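Ferric enterobactin receptor PIRA (Pseudomonas aeruginosa, PDB 5FP2) is a TonB-dependent outer-membrane receptor that probably takes up ferric siderophores such as ferric enterobactin into the periplasm. Local coordinates at residues A[35-40]-A[519-524]; A[241-246]-A[253-258]; A[313-318]-A[351-356]. All coordinates share one frame; numbering follows the deposited sequence.

The modelled chain begins at 35-40, at the edge of the plug sheet, and this segment meets barrel strand 511-524 far along the sequence. Contact 1 therefore closes a loop of nearly five hundred residues that contains both other contacts. Within it the chain first completes the plug and then enters the 22-stranded antiparallel barrel. Contact 2 zips up the short hairpin of strands 235-247 and 252-264. Only after that does contact 3 pair strands 309-323 and 345-361, so these two follow in series without crossing. Strand 292-306 lies between them. The nearest atoms of contacts 2 and 3 are about 6 Å apart, whereas the centres of contacts 1 and 2 lie 35 Å apart.

Contact 1: residues A[35-40]-A[519-524]; sequences KQAPGV and GIEFRR
Pro-38 and Glu-521 make the main side-chain contact, their two side chains crossing obliquely. The ring presents its CD atom, which lies 3.9 Å from Glu-521 CG, so the proline packs against the aliphatic part of the glutamate. Beyond CG the glutamate runs extended (chi2 -150°), and this carries the carboxylate past the ring to the backbone of Gln-36 and Ala-37, where OE1 is 3.7 Å from Ala-37 CA. No hydrogen bond crosses this interface: the atom facing the carboxylate from Gln-36 is the carbonyl O, an acceptor like the carboxylate oxygens. Arg-523 approaches the same carbonyl separately. Its chain bends at chi3 (-84°), bringing an edge of the guanidinium near Gln-36 O, with NH2 at 3.7 Å, too long to count as a bond but probably electrostatically favourable. On the opposing segment, Ala-37 to Val-40 form a type II turn with Gly-39 at the position of positive phi, and Ala-37 N donates to Val-40 O (3.1 Å) across its two ends; this turn sets Pro-38 pointing toward the strand. Pro-38 also touches Thr-532 and Lys-463 of the strands flanking 511-524, while Glu-521 reaches Asn-575 one strand further on. With only 215 Å² buried between the segments, this is a modest part of the seam where an N-terminal plug meets the inner wall of its barrel, the two-domain architecture of TonB-dependent receptors.

Contact 2: residues A[241-246]-A[253-258]; sequences SGMLSW and VVDFEA
Phe-256 O takes two donors from the facing strand: the N-H of Leu-244, 2.7 Å from N to O and almost straight at 176°, and a weaker CA-H...O contact from Met-243 CA at 3.4 Å. The pattern recurs at Ala-258 O and Val-254 O in this part of the beta hairpin, an antiparallel pair of neighbouring barrel strands. Gly-242/Ala-258, Leu-244/Phe-256 and Trp-246/Val-254 are its hydrogen-bonded pairs, while Met-243/Glu-257 and Ser-245/Asp-255 are the non-hydrogen-bonded pairs between them. The side chains of those last two pairs share one face of the sheet. There Ser-245 OG donates to Asp-255 OD1 over 3.1 Å, nearly in line with the acceptor's C-O bond; the serine hydroxyl is placed beside its own carbonyl carbon (chi1 -177°). The other carboxylate oxygen, OD2, forms a salt bridge with Arg-160, so both oxygens of this buried group have partners. Met-243 crosses the aspartate at a slant, with SD 3.8 Å from Asp-255 OD2, and runs alongside Glu-257 in the same direction, CG to CG 3.9 Å. Arg-160 and Pro-161 also touch Met-243 and Ser-245, which places this face against the chain leading out of the plug. The other face is apolar and carries Leu-244, Trp-246, Val-254 and Phe-256, consistent with a lipid-facing surface. On it the tryptophan and phenylalanine rings run side by side and meet edge against edge, Trp-246 CE3 lying 4.1 Å from Phe-256 CE2.

Contact 3: residues A[313-318]-A[351-356]; sequences FVAQYD and YRLSGE
Tyr-317 lies alongside Tyr-351, both side chains pointing the same way, with ring centroids 5.2 Å apart and planes inclined at 53°, an oblique aromatic pair. The nearest approach is from Tyr-317 CD1 to Tyr-351 CE2, 3.5 Å. The rings start from different first torsions: the CG of Tyr-317 lies opposite its own backbone N (chi1 171°), whereas that of Tyr-351 sits beside its N (chi1 -47°), and these settings bring rings from facing strands together. Ala-315 CB and Leu-353 CD2, 3.9 Å apart, continue this apolar face, and an n-octane molecule about 7 Å from the side chain of Tyr-317 is consistent with its facing lipid. The reverse face is mainly polar, with Val-314 among its side chains. Gln-316 and Arg-352 run side by side, OE1 of the glutamine 3.5 Å from Arg-352 CD, with amide and guanidinium planes 43° apart. Arg-352 NH1 then forms a salt bridge with Asp-318 OD2 at 2.9 Å, the carboxylate oxygen arriving in the plane of the guanidinium at its edge. The backbones are antiparallel; Val-314 N donates to Ser-354 O, and Arg-352 N to Gln-316 O. Arg-352 NE bonds Asn-376 on strand 367-381, and Gln-316 NE2 bonds Pro-102 O of plug strand 101-102. The pair thus sits in the barrel wall between strands 292-306 and 367-381, its mainly polar face turned inward to the plug.

Contact 1: residues A[35-40]-A[519-524]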
loop_
_atom_site.group_PDB
_atom_site.type_symbol
_atom_site.label_atom_id
_atom_site.label_comp_id
_atom_site.label_asym_id
_atom_site.label_seq_id
_atom_site.Cartn_x
_atom_site.Cartn_y
_atom_site.Cartn_z
ATOM N N LYS A 35 -15.694 -1.039 4.303
ATOM C CA LYS A 35 -14.325 -0.818 4.863
ATOM C C LYS A 35 -13.517 -2.118 4.975
ATOM O O LYS A 35 -12.287 -2.092 4.941
ATOM C CB LYS A 35 -14.414 -0.147 6.237
ATOM C CG LYS A 35 -13.479 1.040 6.413
ATOM C CD LYS A 35 -12.994 1.180 7.850
ATOM C CE LYS A 35 -13.887 2.093 8.675
ATOM N NZ LYS A 35 -13.420 3.504 8.620
ATOM N N GLN A 36 -14.198 -3.246 5.169
ATOM C CA GLN A 36 -13.557 -4.559 5.063
ATOM C C GLN A 36 -14.407 -5.512 4.234
ATOM O O GLN A 36 -15.629 -5.537 4.370
ATOM C CB GLN A 36 -13.338 -5.165 6.449
ATOM C CG GLN A 36 -12.646 -4.230 7.424
ATOM C CD GLN A 36 -11.147 -4.178 7.224
ATOM O OE1 GLN A 36 -10.566 -5.028 6.554
ATOM N NE2 GLN A 36 -10.515 -3.166 7.800
ATOM N N ALA A 37 -13.759 -6.275 3.357
ATOM C CA ALA A 37 -14.419 -7.378 2.669
ATOM C C ALA A 37 -13.451 -8.548 2.521
ATOM O O ALA A 37 -12.371 -8.541 3.108
ATOM C CB ALA A 37 -14.933 -6.932 1.307
ATOM N N PRO A 38 -13.866 -9.600 1.802
ATOM C CA PRO A 38 -12.829 -10.604 1.640
ATOM C C PRO A 38 -11.628 -10.115 0.815
ATOM O O PRO A 38 -11.783 -9.558 -0.297
ATOM C CB PRO A 38 -13.580 -11.770 0.989
ATOM C CG PRO A 38 -14.982 -11.665 1.539
ATOM C CD PRO A 38 -15.205 -10.224 1.935
ATOM N N GLY A 39 -10.446 -10.214 1.420
ATOM C CA GLY A 39 -9.195 -10.091 0.700
ATOM C C GLY A 39 -8.804 -8.640 0.524
ATOM O O GLY A 39 -7.731 -8.336 -0.014
ATOM N N VAL A 40 -9.685 -7.730 0.928
ATOM C CA VAL A 40 -9.540 -6.322 0.568
ATOM C C VAL A 40 -9.898 -5.437 1.749
ATOM O O VAL A 40 -10.816 -5.749 2.495
ATOM C CB VAL A 40 -10.408 -5.943 -0.645
ATOM C CG1 VAL A 40 -11.884 -6.064 -0.329
ATOM C CG2 VAL A 40 -10.107 -4.524 -1.061
ATOM N N GLY A 519 -14.020 -16.899 1.540
ATOM C CA GLY A 519 -14.470 -16.120 2.691
ATOM C C GLY A 519 -15.963 -15.859 2.703
ATOM O O GLY A 519 -16.626 -15.849 1.663
ATOM N N ILE A 520 -16.483 -15.583 3.892
ATOM C CA ILE A 520 -17.840 -15.095 4.001
ATOM C C ILE A 520 -17.883 -13.759 4.728
ATOM O O ILE A 520 -17.027 -13.458 5.562
ATOM C CB ILE A 520 -18.730 -16.134 4.705
ATOM C CG1 ILE A 520 -20.192 -15.694 4.695
ATOM C CG2 ILE A 520 -18.244 -16.397 6.123
ATOM C CD1 ILE A 520 -21.156 -16.813 5.026
ATOM N N GLU A 521 -18.865 -12.938 4.387
ATOM C CA GLU A 521 -19.102 -11.721 5.143
ATOM C C GLU A 521 -20.577 -11.588 5.516
ATOM O O GLU A 521 -21.456 -11.972 4.747
ATOM C CB GLU A 521 -18.634 -10.511 4.344
ATOM C CG GLU A 521 -17.555 -9.688 5.042
ATOM C CD GLU A 521 -17.618 -8.237 4.660
ATOM O OE1 GLU A 521 -17.948 -7.953 3.485
ATOM O OE2 GLU A 521 -17.439 -7.394 5.566
ATOM N N PHE A 522 -20.833 -11.094 6.725
ATOM C CA PHE A 522 -22.178 -10.738 7.163
ATOM C C PHE A 522 -22.244 -9.231 7.352
ATOM O O PHE A 522 -21.217 -8.585 7.583
ATOM C CB PHE A 522 -22.473 -11.463 8.470
ATOM C CG PHE A 522 -23.765 -11.061 9.145
ATOM C CD1 PHE A 522 -24.972 -11.629 8.764
ATOM C CD2 PHE A 522 -23.739 -10.282 10.299
ATOM C CE1 PHE A 522 -26.143 -11.286 9.415
ATOM C CE2 PHE A 522 -24.898 -10.038 11.027
ATOM C CZ PHE A 522 -26.106 -10.501 10.554
ATOM N N ARG A 523 -23.411 -8.651 7.095
ATOM C CA ARG A 523 -23.559 -7.197 7.108
ATOM C C ARG A 523 -25.015 -6.826 7.346
ATOM O O ARG A 523 -25.872 -7.126 6.526
ATOM C CB ARG A 523 -23.066 -6.603 5.788
ATOM C CG ARG A 523 -22.846 -5.099 5.831
ATOM C CD ARG A 523 -22.521 -4.540 4.453
ATOM N NE ARG A 523 -21.097 -4.677 4.162
ATOM C CZ ARG A 523 -20.199 -3.718 4.370
ATOM N NH1 ARG A 523 -20.587 -2.521 4.798
ATOM N NH2 ARG A 523 -18.913 -3.928 4.092
ATOM N N ARG A 524 -25.313 -6.239 8.498
ATOM C CA ARG A 524 -26.691 -5.906 8.818
ATOM C C ARG A 524 -26.768 -4.925 9.971
ATOM O O ARG A 524 -26.180 -5.148 11.025
ATOM C CB ARG A 524 -27.453 -7.171 9.189
ATOM C CG ARG A 524 -28.813 -6.916 9.826
ATOM C CD ARG A 524 -29.889 -7.624 9.032
ATOM N NE ARG A 524 -31.133 -7.683 9.764
ATOM C CZ ARG A 524 -31.626 -8.808 10.258
ATOM N NH1 ARG A 524 -30.998 -9.962 10.028
ATOM N NH2 ARG A 524 -32.750 -8.795 10.978
#

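Contact 2: residues A[241-246]-A[253-258]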
loop_
_atom_site.group_PDB
_atom_site.type_symbol
_atom_site.label_atom_id
_atom_site.label_comp_id
_atom_site.label_asym_id
_atom_site.label_seq_id
_atom_site.Cartn_x
_atom_site.Cartn_y
_atom_site.Cartn_z
ATOM N N SER A 241 5.842 16.996 -3.850
ATOM C CA SER A 241 5.319 16.527 -5.126
ATOM C C SER A 241 4.277 17.505 -5.632
ATOM O O SER A 241 3.443 17.964 -4.854
ATOM C CB SER A 241 4.673 15.157 -4.983
ATOM O OG SER A 241 4.229 14.702 -6.260
ATOM N N GLY A 242 4.364 17.858 -6.922
ATOM C CA GLY A 242 3.412 18.784 -7.530
ATOM C C GLY A 242 2.622 18.156 -8.651
ATOM O O GLY A 242 3.136 17.322 -9.398
ATOM N N MET A 243 1.372 18.582 -8.793
ATOM C CA MET A 243 0.556 18.104 -9.900
ATOM C C MET A 243 -0.136 19.251 -10.602
ATOM O O MET A 243 -0.816 20.055 -9.975
ATOM C CB MET A 243 -0.516 17.095 -9.447
ATOM C CG MET A 243 -1.392 16.590 -10.591
ATOM S SD MET A 243 -2.298 15.080 -10.176
ATOM C CE MET A 243 -3.608 15.767 -9.143
ATOM N N LEU A 244 -0.068 19.220 -11.925
ATOM C CA LEU A 244 -0.746 20.177 -12.768
ATOM C C LEU A 244 -1.788 19.396 -13.521
ATOM O O LEU A 244 -1.495 18.338 -14.089
ATOM C CB LEU A 244 0.266 20.766 -13.756
ATOM C CG LEU A 244 -0.098 22.008 -14.560
ATOM C CD1 LEU A 244 -0.957 23.013 -13.806
ATOM C CD2 LEU A 244 1.210 22.653 -14.979
ATOM N N SER A 245 -3.032 19.839 -13.440
ATOM C CA SER A 245 -4.097 19.078 -14.069
ATOM C C SER A 245 -4.770 19.878 -15.178
ATOM O O SER A 245 -5.191 21.016 -14.967
ATOM C CB SER A 245 -5.125 18.653 -13.042
ATOM O OG SER A 245 -6.084 17.860 -13.692
ATOM N N TRP A 246 -4.902 19.277 -16.353
ATOM C CA TRP A 246 -5.443 19.999 -17.489
ATOM C C TRP A 246 -6.705 19.324 -18.037
ATOM O O TRP A 246 -6.662 18.209 -18.562
ATOM C CB TRP A 246 -4.361 20.160 -18.568
ATOM C CG TRP A 246 -4.866 20.701 -19.878
ATOM C CD1 TRP A 246 -5.973 21.476 -20.086
ATOM C CD2 TRP A 246 -4.248 20.536 -21.156
ATOM N NE1 TRP A 246 -6.132 21.711 -21.420
ATOM C CE2 TRP A 246 -5.058 21.189 -22.095
ATOM C CE3 TRP A 246 -3.097 19.877 -21.597
ATOM C CZ2 TRP A 246 -4.756 21.203 -23.452
ATOM C CZ3 TRP A 246 -2.802 19.886 -22.937
ATOM C CH2 TRP A 246 -3.635 20.534 -23.855
ATOM N N VAL A 253 -8.763 14.403 -19.212
ATOM C CA VAL A 253 -7.895 15.074 -18.267
ATOM C C VAL A 253 -6.481 14.557 -18.454
ATOM O O VAL A 253 -6.269 13.356 -18.562
ATOM C CB VAL A 253 -8.343 14.841 -16.815
ATOM C CG1 VAL A 253 -7.306 15.375 -15.847
ATOM C CG2 VAL A 253 -9.669 15.529 -16.561
ATOM N N VAL A 254 -5.518 15.469 -18.523
ATOM C CA VAL A 254 -4.119 15.094 -18.465
ATOM C C VAL A 254 -3.551 15.573 -17.137
ATOM O O VAL A 254 -3.874 16.670 -16.696
ATOM C CB VAL A 254 -3.332 15.709 -19.629
ATOM C CG1 VAL A 254 -1.865 15.334 -19.534
ATOM C CG2 VAL A 254 -3.914 15.244 -20.948
ATOM N N ASP A 255 -2.768 14.732 -16.467
ATOM C CA ASP A 255 -2.013 15.180 -15.299
ATOM C C ASP A 255 -0.513 15.194 -15.551
ATOM O O ASP A 255 0.069 14.157 -15.862
ATOM C CB ASP A 255 -2.296 14.293 -14.098
ATOM C CG ASP A 255 -3.750 14.322 -13.683
ATOM O OD1 ASP A 255 -4.451 15.283 -14.083
ATOM O OD2 ASP A 255 -4.201 13.354 -13.012
ATOM N N PHE A 256 0.111 16.348 -15.339
ATOM C CA PHE A 256 1.566 16.458 -15.280
ATOM C C PHE A 256 1.962 16.437 -13.818
ATOM O O PHE A 256 1.381 17.174 -13.029
ATOM C CB PHE A 256 2.025 17.776 -15.941
ATOM C CG PHE A 256 1.452 17.990 -17.318
ATOM C CD1 PHE A 256 2.022 17.378 -18.420
ATOM C CD2 PHE A 256 0.251 18.661 -17.487
ATOM C CE1 PHE A 256 1.423 17.451 -19.663
ATOM C CE2 PHE A 256 -0.351 18.740 -18.729
ATOM C CZ PHE A 256 0.238 18.137 -19.819
ATOM N N GLU A 257 2.874 15.541 -13.442
ATOM C CA GLU A 257 3.307 15.419 -12.044
ATOM C C GLU A 257 4.813 15.419 -11.904
ATOM O O GLU A 257 5.511 14.854 -12.735
ATOM C CB GLU A 257 2.856 14.090 -11.462
ATOM C CG GLU A 257 1.398 13.944 -11.099
ATOM C CD GLU A 257 0.895 12.606 -11.606
ATOM O OE1 GLU A 257 0.829 12.417 -12.847
ATOM O OE2 GLU A 257 0.756 11.681 -10.783
ATOM N N ALA A 258 5.309 15.889 -10.767
ATOM C CA ALA A 258 6.744 15.859 -10.533
ATOM C C ALA A 258 7.084 16.176 -9.091
ATOM O O ALA A 258 6.380 16.941 -8.434
ATOM C CB ALA A 258 7.447 16.847 -11.450
#

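Contact 3: residues A[313-318]-A[351-356]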
loop_
_atom_site.group_PDB
_atom_site.type_symbol
_atom_site.label_atom_id
_atom_site.label_comp_id
_atom_site.label_asym_id
_atom_site.label_seq_id
_atom_site.Cartn_x
_atom_site.Cartn_y
_atom_site.Cartn_z
ATOM N N PHE A 313 -3.772 6.223 -19.753
ATOM C CA PHE A 313 -2.408 6.009 -20.187
ATOM C C PHE A 313 -1.450 6.761 -19.274
ATOM O O PHE A 313 -1.747 7.866 -18.807
ATOM C CB PHE A 313 -2.247 6.406 -21.661
ATOM C CG PHE A 313 -3.124 5.602 -22.594
ATOM C CD1 PHE A 313 -2.768 4.310 -22.978
ATOM C CD2 PHE A 313 -4.359 6.094 -23.014
ATOM C CE1 PHE A 313 -3.580 3.565 -23.828
ATOM C CE2 PHE A 313 -5.193 5.332 -23.829
ATOM C CZ PHE A 313 -4.797 4.073 -24.245
ATOM N N VAL A 314 -0.352 6.092 -18.945
ATOM C CA VAL A 314 0.643 6.625 -18.029
ATOM C C VAL A 314 2.061 6.551 -18.593
ATOM O O VAL A 314 2.562 5.478 -18.918
ATOM C CB VAL A 314 0.649 5.836 -16.715
ATOM C CG1 VAL A 314 1.669 6.445 -15.769
ATOM C CG2 VAL A 314 -0.740 5.816 -16.087
ATOM N N ALA A 315 2.739 7.687 -18.610
ATOM C CA ALA A 315 4.190 7.704 -18.741
ATOM C C ALA A 315 4.816 8.055 -17.398
ATOM O O ALA A 315 4.245 8.810 -16.625
ATOM C CB ALA A 315 4.609 8.713 -19.804
ATOM N N GLN A 316 6.025 7.582 -17.144
ATOM C CA GLN A 316 6.597 7.753 -15.825
ATOM C C GLN A 316 8.113 7.676 -15.876
ATOM O O GLN A 316 8.663 6.873 -16.617
ATOM C CB GLN A 316 6.024 6.663 -14.918
ATOM C CG GLN A 316 6.481 6.701 -13.479
ATOM C CD GLN A 316 5.845 5.598 -12.648
ATOM O OE1 GLN A 316 4.982 4.826 -13.116
ATOM N NE2 GLN A 316 6.287 5.499 -11.401
ATOM N N TYR A 317 8.788 8.495 -15.079
ATOM C CA TYR A 317 10.217 8.325 -14.872
ATOM C C TYR A 317 10.576 8.492 -13.401
ATOM O O TYR A 317 9.993 9.325 -12.716
ATOM C CB TYR A 317 10.981 9.335 -15.712
ATOM C CG TYR A 317 12.454 9.396 -15.412
ATOM C CD1 TYR A 317 13.329 8.493 -15.985
ATOM C CD2 TYR A 317 12.978 10.385 -14.586
ATOM C CE1 TYR A 317 14.688 8.566 -15.739
ATOM C CE2 TYR A 317 14.333 10.457 -14.326
ATOM C CZ TYR A 317 15.183 9.555 -14.917
ATOM O OH TYR A 317 16.522 9.581 -14.630
ATOM N N ASP A 318 11.450 7.620 -12.895
ATOM C CA ASP A 318 11.984 7.717 -11.523
ATOM C C ASP A 318 13.518 7.625 -11.560
ATOM O O ASP A 318 14.083 6.738 -12.206
ATOM C CB ASP A 318 11.468 6.577 -10.631
ATOM C CG ASP A 318 9.964 6.337 -10.760
ATOM O OD1 ASP A 318 9.197 7.315 -10.940
ATOM O OD2 ASP A 318 9.544 5.164 -10.623
ATOM N N TYR A 351 11.800 3.630 -16.347
ATOM C CA TYR A 351 10.858 4.157 -17.304
ATOM C C TYR A 351 9.646 3.237 -17.336
ATOM O O TYR A 351 9.806 2.032 -17.343
ATOM C CB TYR A 351 11.527 4.253 -18.686
ATOM C CG TYR A 351 12.900 4.901 -18.643
ATOM C CD1 TYR A 351 14.014 4.199 -18.186
ATOM C CD2 TYR A 351 13.066 6.229 -18.983
ATOM C CE1 TYR A 351 15.256 4.799 -18.094
ATOM C CE2 TYR A 351 14.301 6.835 -18.895
ATOM C CZ TYR A 351 15.386 6.119 -18.439
ATOM O OH TYR A 351 16.624 6.725 -18.396
ATOM N N ARG A 352 8.445 3.807 -17.343
ATOM C CA ARG A 352 7.219 3.033 -17.448
ATOM C C ARG A 352 6.225 3.640 -18.451
ATOM O O ARG A 352 6.002 4.853 -18.466
ATOM C CB ARG A 352 6.560 2.937 -16.067
ATOM C CG ARG A 352 7.034 1.776 -15.196
ATOM C CD ARG A 352 7.143 2.166 -13.722
ATOM N NE ARG A 352 7.732 1.098 -12.896
ATOM C CZ ARG A 352 8.383 1.292 -11.745
ATOM N NH1 ARG A 352 8.597 2.528 -11.295
ATOM N NH2 ARG A 352 8.885 0.257 -11.073
ATOM N N LEU A 353 5.590 2.775 -19.243
ATOM C CA LEU A 353 4.391 3.127 -20.000
ATOM C C LEU A 353 3.246 2.158 -19.712
ATOM O O LEU A 353 3.473 1.008 -19.350
ATOM C CB LEU A 353 4.702 3.115 -21.492
ATOM C CG LEU A 353 5.655 4.204 -21.990
ATOM C CD1 LEU A 353 6.160 3.859 -23.380
ATOM C CD2 LEU A 353 4.971 5.561 -21.989
ATOM N N SER A 354 2.010 2.628 -19.825
ATOM C CA SER A 354 0.862 1.873 -19.307
ATOM C C SER A 354 -0.409 2.272 -20.041
ATOM O O SER A 354 -0.657 3.450 -20.273
ATOM C CB SER A 354 0.679 2.124 -17.805
ATOM O OG SER A 354 1.920 2.059 -17.123
ATOM N N GLY A 355 -1.214 1.285 -20.399
ATOM C CA GLY A 355 -2.496 1.532 -21.035
ATOM C C GLY A 355 -3.527 0.672 -20.346
ATOM O O GLY A 355 -3.241 -0.470 -19.981
ATOM N N GLU A 356 -4.682 1.253 -20.049
ATOM C CA GLU A 356 -5.799 0.468 -19.550
ATOM C C GLU A 356 -7.124 0.954 -20.104
ATOM O O GLU A 356 -7.439 2.144 -20.042
ATOM C CB GLU A 356 -5.870 0.479 -18.028
ATOM C CG GLU A 356 -7.091 -0.278 -17.529
ATOM C CD GLU A 356 -6.947 -0.788 -16.110
ATOM O OE1 GLU A 356 -7.256 -0.014 -15.180
ATOM O OE2 GLU A 356 -6.550 -1.959 -15.924
#